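Local coordinates for protein aldehyde dehydrogenase 12 (Zea mays, PDB 6D97) that catalyses the NAD-dependent oxidation of L-glutamate gamma-semialdehyde to glutamate, the last step of proline catabolism in plants, at residues Ala373-Glu376 / His377-Leu381; Gly424-Glu427 / Leu428-Glu432; Met210-Tyr214 / Met215-Pro219. All blocks are in the same frame, centred on the assembly; numbering follows the deposited sequence.

Contact 1: residues Ala373-Glu376 / His377-Leu381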
loop_
_atom_site.group_PDB
_atom_site.type_symbol
_atom_site.label_atom_id
_atom_site.label_comp_id
_atom_site.label_asym_id
_atom_site.label_seq_id
_atom_site.Cartn_x
_atom_site.Cartn_y
_atom_site.Cartn_z
ATOM N N ALA A 373 -45.212 15.166 -14.175
ATOM C CA ALA A 373 -44.501 15.189 -12.901
ATOM C C ALA A 373 -43.440 16.280 -12.880
ATOM O O ALA A 373 -43.233 16.941 -11.855
ATOM C CB ALA A 373 -43.870 13.823 -12.628
ATOM N N MET A 374 -42.758 16.484 -14.008
ATOM C CA MET A 374 -41.720 17.507 -14.067
ATOM C C MET A 374 -42.323 18.907 -14.090
ATOM O O MET A 374 -41.792 19.825 -13.453
ATOM C CB MET A 374 -40.833 17.279 -15.290
ATOM C CG MET A 374 -39.789 16.190 -15.107
ATOM S SD MET A 374 -38.748 15.925 -16.557
ATOM C CE MET A 374 -39.743 14.762 -17.490
ATOM N N ILE A 375 -43.427 19.089 -14.820
ATOM C CA ILE A 375 -44.117 20.377 -14.826
ATOM C C ILE A 375 -44.653 20.701 -13.436
ATOM O O ILE A 375 -44.514 21.829 -12.947
ATOM C CB ILE A 375 -45.242 20.380 -15.876
ATOM C CG1 ILE A 375 -44.664 20.442 -17.295
ATOM C CG2 ILE A 375 -46.189 21.545 -15.618
ATOM C CD1 ILE A 375 -44.025 21.771 -17.623
ATOM N N GLU A 376 -45.275 19.716 -12.777
ATOM C CA GLU A 376 -45.821 19.934 -11.439
ATOM C C GLU A 376 -44.726 20.363 -10.466
ATOM O O GLU A 376 -44.892 21.329 -9.709
ATOM C CB GLU A 376 -46.522 18.665 -10.944
ATOM C CG GLU A 376 -47.286 18.869 -9.645
ATOM C CD GLU A 376 -47.588 17.567 -8.931
ATOM O OE1 GLU A 376 -48.666 16.982 -9.159
ATOM O OE2 GLU A 376 -46.737 17.118 -8.141
ATOM N N HIS A 377 -43.593 19.650 -10.470
ATOM C CA HIS A 377 -42.446 20.027 -9.638
ATOM C C HIS A 377 -42.024 21.471 -9.904
ATOM O O HIS A 377 -41.825 22.256 -8.969
ATOM C CB HIS A 377 -41.271 19.082 -9.891
ATOM C CG HIS A 377 -40.071 19.360 -9.029
ATOM N ND1 HIS A 377 -40.092 19.216 -7.654
ATOM C CD2 HIS A 377 -38.821 19.769 -9.349
ATOM C CE1 HIS A 377 -38.906 19.528 -7.168
ATOM N NE2 HIS A 377 -38.117 19.860 -8.176
ATOM N N MET A 378 -41.889 21.843 -11.175
ATOM C CA MET A 378 -41.546 23.219 -11.530
ATOM C C MET A 378 -42.546 24.212 -10.951
ATOM O O MET A 378 -42.155 25.260 -10.420
ATOM C CB MET A 378 -41.491 23.375 -13.055
ATOM C CG MET A 378 -41.276 24.791 -13.536
ATOM S SD MET A 378 -41.461 24.905 -15.332
ATOM C CE MET A 378 -43.230 24.696 -15.550
ATOM N N ASN A 379 -43.839 23.925 -11.072
ATOM C CA ASN A 379 -44.853 24.824 -10.537
ATOM C C ASN A 379 -44.808 24.875 -9.014
ATOM O O ASN A 379 -45.026 25.940 -8.419
ATOM C CB ASN A 379 -46.242 24.403 -11.031
ATOM C CG ASN A 379 -46.455 24.707 -12.502
ATOM O OD1 ASN A 379 -45.977 25.728 -13.004
ATOM N ND2 ASN A 379 -47.166 23.831 -13.198
ATOM N N ASN A 380 -44.541 23.740 -8.364
ATOM C CA ASN A 380 -44.393 23.742 -6.913
ATOM C C ASN A 380 -43.237 24.634 -6.480
ATOM O O ASN A 380 -43.342 25.358 -5.482
ATOM C CB ASN A 380 -44.190 22.319 -6.398
ATOM C CG ASN A 380 -45.463 21.505 -6.420
ATOM O OD1 ASN A 380 -46.563 22.053 -6.436
ATOM N ND2 ASN A 380 -45.318 20.185 -6.408
ATOM N N LEU A 381 -42.124 24.598 -7.219
ATOM C CA LEU A 381 -41.004 25.480 -6.909
ATOM C C LEU A 381 -41.373 26.940 -7.136
ATOM O O LEU A 381 -40.961 27.820 -6.372
ATOM C CB LEU A 381 -39.785 25.102 -7.751
ATOM C CG LEU A 381 -39.106 23.776 -7.408
ATOM C CD1 LEU A 381 -38.076 23.410 -8.455
ATOM C CD2 LEU A 381 -38.451 23.883 -6.049
#

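Contact 2: residues Gly424-Glu427 / Leu428-Glu432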
loop_
_atom_site.group_PDB
_atom_site.type_symbol
_atom_site.label_atom_id
_atom_site.label_comp_id
_atom_site.label_asym_id
_atom_site.label_seq_id
_atom_site.Cartn_x
_atom_site.Cartn_y
_atom_site.Cartn_z
ATOM N N GLY A 424 -39.581 22.854 4.545
ATOM C CA GLY A 424 -40.578 22.657 3.514
ATOM C C GLY A 424 -40.023 22.967 2.140
ATOM O O GLY A 424 -40.024 22.106 1.254
ATOM N N ASN A 425 -39.538 24.199 1.958
ATOM C CA ASN A 425 -38.894 24.564 0.700
ATOM C C ASN A 425 -37.657 23.713 0.450
ATOM O O ASN A 425 -37.395 23.313 -0.688
ATOM C CB ASN A 425 -38.512 26.043 0.700
ATOM C CG ASN A 425 -39.705 26.957 0.667
ATOM O OD1 ASN A 425 -40.818 26.543 0.346
ATOM N ND2 ASN A 425 -39.477 28.225 0.982
ATOM N N PHE A 426 -36.893 23.413 1.503
ATOM C CA PHE A 426 -35.654 22.665 1.322
ATOM C C PHE A 426 -35.918 21.272 0.759
ATOM O O PHE A 426 -35.281 20.848 -0.212
ATOM C CB PHE A 426 -34.892 22.568 2.644
ATOM C CG PHE A 426 -33.565 21.883 2.514
ATOM C CD1 PHE A 426 -32.450 22.589 2.092
ATOM C CD2 PHE A 426 -33.439 20.523 2.765
ATOM C CE1 PHE A 426 -31.232 21.966 1.947
ATOM C CE2 PHE A 426 -32.220 19.891 2.619
ATOM C CZ PHE A 426 -31.114 20.615 2.209
ATOM N N GLU A 427 -36.848 20.533 1.374
ATOM C CA GLU A 427 -37.164 19.185 0.907
ATOM C C GLU A 427 -37.675 19.200 -0.535
ATOM O O GLU A 427 -37.347 18.299 -1.321
ATOM C CB GLU A 427 -38.207 18.534 1.827
ATOM C CG GLU A 427 -37.747 18.215 3.252
ATOM C CD GLU A 427 -37.523 19.451 4.086
ATOM O OE1 GLU A 427 -38.091 20.497 3.755
ATOM O OE2 GLU A 427 -36.766 19.399 5.063
ATOM N N LEU A 428 -38.450 20.211 -0.913
ATOM C CA LEU A 428 -38.887 20.350 -2.299
ATOM C C LEU A 428 -37.714 20.683 -3.228
ATOM O O LEU A 428 -37.565 20.069 -4.297
ATOM C CB LEU A 428 -39.975 21.429 -2.395
ATOM C CG LEU A 428 -40.530 21.725 -3.787
ATOM C CD1 LEU A 428 -41.305 20.538 -4.306
ATOM C CD2 LEU A 428 -41.383 22.984 -3.766
ATOM N N VAL A 429 -36.878 21.664 -2.854
ATOM C CA VAL A 429 -35.781 22.119 -3.719
ATOM C C VAL A 429 -34.759 21.003 -3.916
ATOM O O VAL A 429 -34.252 20.794 -5.032
ATOM C CB VAL A 429 -35.141 23.404 -3.133
ATOM C CG1 VAL A 429 -33.728 23.655 -3.696
ATOM C CG2 VAL A 429 -36.052 24.603 -3.375
ATOM N N THR A 430 -34.436 20.258 -2.859
ATOM C CA THR A 430 -33.437 19.195 -2.919
ATOM C C THR A 430 -34.037 17.852 -3.361
ATOM O O THR A 430 -33.408 16.806 -3.162
ATOM C CB THR A 430 -32.740 19.055 -1.573
ATOM O OG1 THR A 430 -33.680 18.623 -0.592
ATOM C CG2 THR A 430 -32.128 20.411 -1.132
ATOM N N LYS A 431 -35.221 17.851 -3.953
ATOM C CA LYS A 431 -35.813 16.616 -4.449
ATOM C C LYS A 431 -35.172 16.244 -5.783
ATOM O O LYS A 431 -35.083 17.080 -6.685
ATOM C CB LYS A 431 -37.326 16.797 -4.601
ATOM C CG LYS A 431 -38.075 15.624 -5.186
ATOM C CD LYS A 431 -39.437 16.086 -5.661
ATOM C CE LYS A 431 -40.230 14.947 -6.241
ATOM N NZ LYS A 431 -41.054 14.265 -5.214
ATOM N N GLU A 432 -34.732 14.998 -5.918
ATOM C CA GLU A 432 -34.098 14.567 -7.149
ATOM C C GLU A 432 -35.143 14.341 -8.234
ATOM O O GLU A 432 -36.067 13.541 -8.045
ATOM C CB GLU A 432 -33.286 13.284 -6.928
ATOM C CG GLU A 432 -32.455 12.891 -8.131
ATOM C CD GLU A 432 -31.988 11.458 -8.072
ATOM O OE1 GLU A 432 -32.746 10.628 -7.541
ATOM O OE2 GLU A 432 -30.882 11.157 -8.569
#

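Contact 3: residues Met210-Tyr214 / Met215-Pro219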
loop_
_atom_site.group_PDB
_atom_site.type_symbol
_atom_site.label_atom_id
_atom_site.label_comp_id
_atom_site.label_asym_id
_atom_site.label_seq_id
_atom_site.Cartn_x
_atom_site.Cartn_y
_atom_site.Cartn_z
ATOM N N MET A 210 -17.866 -8.058 -13.470
ATOM C CA MET A 210 -16.482 -8.518 -13.532
ATOM C C MET A 210 -15.807 -8.412 -12.173
ATOM O O MET A 210 -15.048 -9.308 -11.786
ATOM C CB MET A 210 -15.697 -7.737 -14.586
ATOM C CG MET A 210 -16.289 -7.839 -15.986
ATOM S SD MET A 210 -16.535 -9.544 -16.537
ATOM C CE MET A 210 -14.859 -10.178 -16.478
ATOM N N GLY A 211 -16.070 -7.329 -11.435
ATOM C CA GLY A 211 -15.510 -7.199 -10.099
ATOM C C GLY A 211 -15.897 -8.353 -9.197
ATOM O O GLY A 211 -15.053 -8.930 -8.505
ATOM N N ALA A 212 -17.181 -8.719 -9.209
ATOM C CA ALA A 212 -17.634 -9.855 -8.416
ATOM C C ALA A 212 -16.916 -11.133 -8.830
ATOM O O ALA A 212 -16.443 -11.897 -7.979
ATOM C CB ALA A 212 -19.148 -10.020 -8.549
ATOM N N LEU A 213 -16.813 -11.378 -10.140
ATOM C CA LEU A 213 -16.153 -12.589 -10.614
ATOM C C LEU A 213 -14.668 -12.583 -10.277
ATOM O O LEU A 213 -14.109 -13.621 -9.899
ATOM C CB LEU A 213 -16.355 -12.746 -12.120
ATOM C CG LEU A 213 -17.759 -13.148 -12.570
ATOM C CD1 LEU A 213 -17.902 -13.002 -14.082
ATOM C CD2 LEU A 213 -18.058 -14.567 -12.134
ATOM N N TYR A 214 -14.013 -11.423 -10.404
ATOM C CA TYR A 214 -12.576 -11.340 -10.156
ATOM C C TYR A 214 -12.219 -11.845 -8.763
ATOM O O TYR A 214 -11.252 -12.598 -8.595
ATOM C CB TYR A 214 -12.085 -9.901 -10.316
ATOM C CG TYR A 214 -12.109 -9.339 -11.719
ATOM C CD1 TYR A 214 -12.084 -10.174 -12.829
ATOM C CD2 TYR A 214 -12.147 -7.964 -11.929
ATOM C CE1 TYR A 214 -12.102 -9.656 -14.111
ATOM C CE2 TYR A 214 -12.170 -7.434 -13.203
ATOM C CZ TYR A 214 -12.144 -8.282 -14.293
ATOM O OH TYR A 214 -12.164 -7.749 -15.564
ATOM N N MET A 215 -12.981 -11.433 -7.750
ATOM C CA MET A 215 -12.630 -11.754 -6.373
ATOM C C MET A 215 -13.036 -13.162 -5.967
ATOM O O MET A 215 -12.708 -13.584 -4.852
ATOM C CB MET A 215 -13.261 -10.742 -5.416
ATOM C CG MET A 215 -12.875 -9.302 -5.714
ATOM S SD MET A 215 -11.098 -9.087 -5.950
ATOM C CE MET A 215 -10.477 -9.512 -4.325
ATOM N N GLY A 216 -13.734 -13.890 -6.827
ATOM C CA GLY A 216 -14.097 -15.260 -6.563
ATOM C C GLY A 216 -15.554 -15.514 -6.215
ATOM O O GLY A 216 -15.864 -16.599 -5.705
ATOM N N ASN A 217 -16.446 -14.564 -6.469
ATOM C CA ASN A 217 -17.861 -14.752 -6.190
ATOM C C ASN A 217 -18.564 -15.389 -7.386
ATOM O O ASN A 217 -18.043 -15.421 -8.504
ATOM C CB ASN A 217 -18.526 -13.418 -5.847
ATOM C CG ASN A 217 -17.812 -12.676 -4.733
ATOM O OD1 ASN A 217 -17.970 -13.001 -3.557
ATOM N ND2 ASN A 217 -17.023 -11.672 -5.099
ATOM N N LYS A 218 -19.763 -15.911 -7.130
ATOM C CA LYS A 218 -20.664 -16.325 -8.202
ATOM C C LYS A 218 -21.881 -15.414 -8.180
ATOM O O LYS A 218 -22.727 -15.536 -7.280
ATOM C CB LYS A 218 -21.085 -17.788 -8.062
ATOM C CG LYS A 218 -22.155 -18.193 -9.060
ATOM C CD LYS A 218 -22.330 -19.689 -9.152
ATOM C CE LYS A 218 -23.374 -20.023 -10.207
ATOM N NZ LYS A 218 -23.507 -21.490 -10.422
ATOM N N PRO A 219 -21.999 -14.482 -9.116
ATOM C CA PRO A 219 -23.103 -13.525 -9.078
ATOM C C PRO A 219 -24.297 -13.948 -9.913
ATOM O O PRO A 219 -24.188 -14.679 -10.901
ATOM C CB PRO A 219 -22.463 -12.261 -9.666
ATOM C CG PRO A 219 -21.513 -12.805 -10.684
ATOM C CD PRO A 219 -21.019 -14.142 -10.160
HETATM O O HOH W 1 -15.474 -16.042 -9.466
#

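Contact 1: residues Ala373-Glu376 / His377-Leu381
Ala373-Glu376 and His377-Leu381 are consecutive turns of helix 371-382, a surface helix of the domain built on the seven-stranded mixed sheet. Regular i to i+4 backbone bonds join the turns. Asn380 N donates to Glu376 O at 2.8 Å, and Asn379 N to Ile375 O at 2.9 Å. Glu376, which is exposed, and Asn380, which is only partly so, lie one turn apart. Their side chains cross obliquely, with carboxylate and amide planes 41° apart. Glu376 OE2 stays 3.8 Å from Asn380 ND2, too long for a hydrogen bond. A chi1 of -74° sets Asn380 CG opposite its carbonyl carbon and brings the amide back over Glu376 O, with Asn380 CG 3.3 Å from that oxygen. Asn380 OD1 is bonded to Lys383 NZ, just past the end of the helix. A leucine in place of Asn380 would probably leave Lys383 without this acceptor and put an apolar branch beside the Glu376 carboxylate. Ile375 runs alongside Met378 on another flank, and its CD1 meets Met378 CE at 3.7 Å. The bend of Met378 at chi3 (72°) turns this methyl back toward the isoleucine. Ile375 CG2 also lies 3.5 Å from Asn379 ND2. Leu381 CG packs over one face of the His377 ring, near its rim. His377 meets the Phe437 ring at the start of strand 437-443, where Met378 and Leu381 also pack. His377, Asn380 and Leu381 touch helix 425-429.

Contact 2: residues Gly424-Glu427 / Leu428-Glu432
Thr430 holds Phe426 by its hydroxyl, its methyl and its backbone N. Its OG1 donates to Phe426 O at 2.8 Å, and its methyl CG2 sits over one face of the Phe426 ring. This CH-pi contact puts Thr430 CG2 3.6 Å from the centroid of the Phe426 ring and 16° off the ring normal. Both side-chain contacts follow from the threonine torsion: OG1 lies between the backbone N and the carbonyl carbon (chi1 65°), which leaves CG2 to face the ring. Phe426 O has a second donor, Thr430 N, also at 2.8 Å. The amide comes nearly straight onto this oxygen, whereas the hydroxyl approaches from above the carbonyl plane, 38° out of it. The paired bonds close the C-terminal end of the short helix 425-429, since Thr430 is the first residue to leave helical backbone angles. Val429 N donates to Asn425 O at 2.8 Å one residue earlier. At the other end Gly424 is the N-cap. Glu427 bends back at chi2, and its OE1 accepts a weak bond of 2.9 Å from Gly424 N. Its negative charge there would probably suit the positive end of the helix dipole. A side chain at Gly424 would jam against the preceding carbonyl oxygen. Further out, Asn425 ND2 is bonded to Glu419 O, and Arg457 makes a cation-pi contact with the Phe426 ring. Leu428 and Val429 pack on helix 371-382, and Thr430 touches Phe297.

Contact 3: residues Met210-Tyr214 / Met215-Pro219
Asn217 keeps its amide beside its own backbone N (chi1 -53°), which swings ND2 back onto Ala212 O. Leu213 CG lies anti to its carbonyl carbon (chi1 -73°), and the CD2 branch reaches Pro219. These residues form the turn between helix 203-214 and strand 218-223. Together with strand 191-196 they belong to a beta-alpha-beta unit of the Rossmann-type NAD-binding domain. A Schellman motif ends the helix. Gly216 N donates to Leu213 O at 3.1 Å. Gly216 takes a positive phi of 106°, where a side chain would collide with the carbonyl oxygen of Met215. Asn217 holds Ala212 O twice, by its backbone N at 3.1 Å and by ND2 at 2.9 Å. The ND2 bond lies in the carbonyl plane, on a lone pair of Ala212 O. The same amide is gripped from outside the turn. Tyr189 N and Gly190 N donate to Asn217 OD1, and ND2 has a further acceptor in Trp524 O. These bonds should fix the rotation of the buried amide and tie the turn to the residues leading into strand 191-196. Beyond the polar turn, Leu213 and Pro219 cross at about a right angle, with Leu213 CD2 3.6 Å from Pro219 CD. Ala212 CB lies more loosely against Pro219 CB, at 4.2 Å. Both Ala212 and Pro219 also touch Ile194 of the neighbouring strand. A water bridges the turn, donating to Leu213 O and to Asn217 O at 2.8 Å each.

Overall arrangement
Along the chain contact 3 comes first, then contact 1, then contact 2. Contact 3 belongs to the five-stranded parallel sheet of the NAD-binding domain. Its Pro219 side chain is about 10 Å from those of Lys222 and Thr196, which bind NAD. Helix 371-382 of contact 1 packs on strand 437-443 of the seven-stranded mixed sheet, which in this family belongs to the catalytic domain. Helix 425-429 of contact 2 packs against that helix: Leu381 CD2 meets Val429 CG2 at 3.7 Å. Their centres lie 12 Å apart. The side chains of Ala373 and Lys431 come to about 13 and 12 Å from the bound NAD. Contact 3 is on the opposite side of the chain's centre, 43 Å from contact 1 and 39 Å from contact 2, centre to centre.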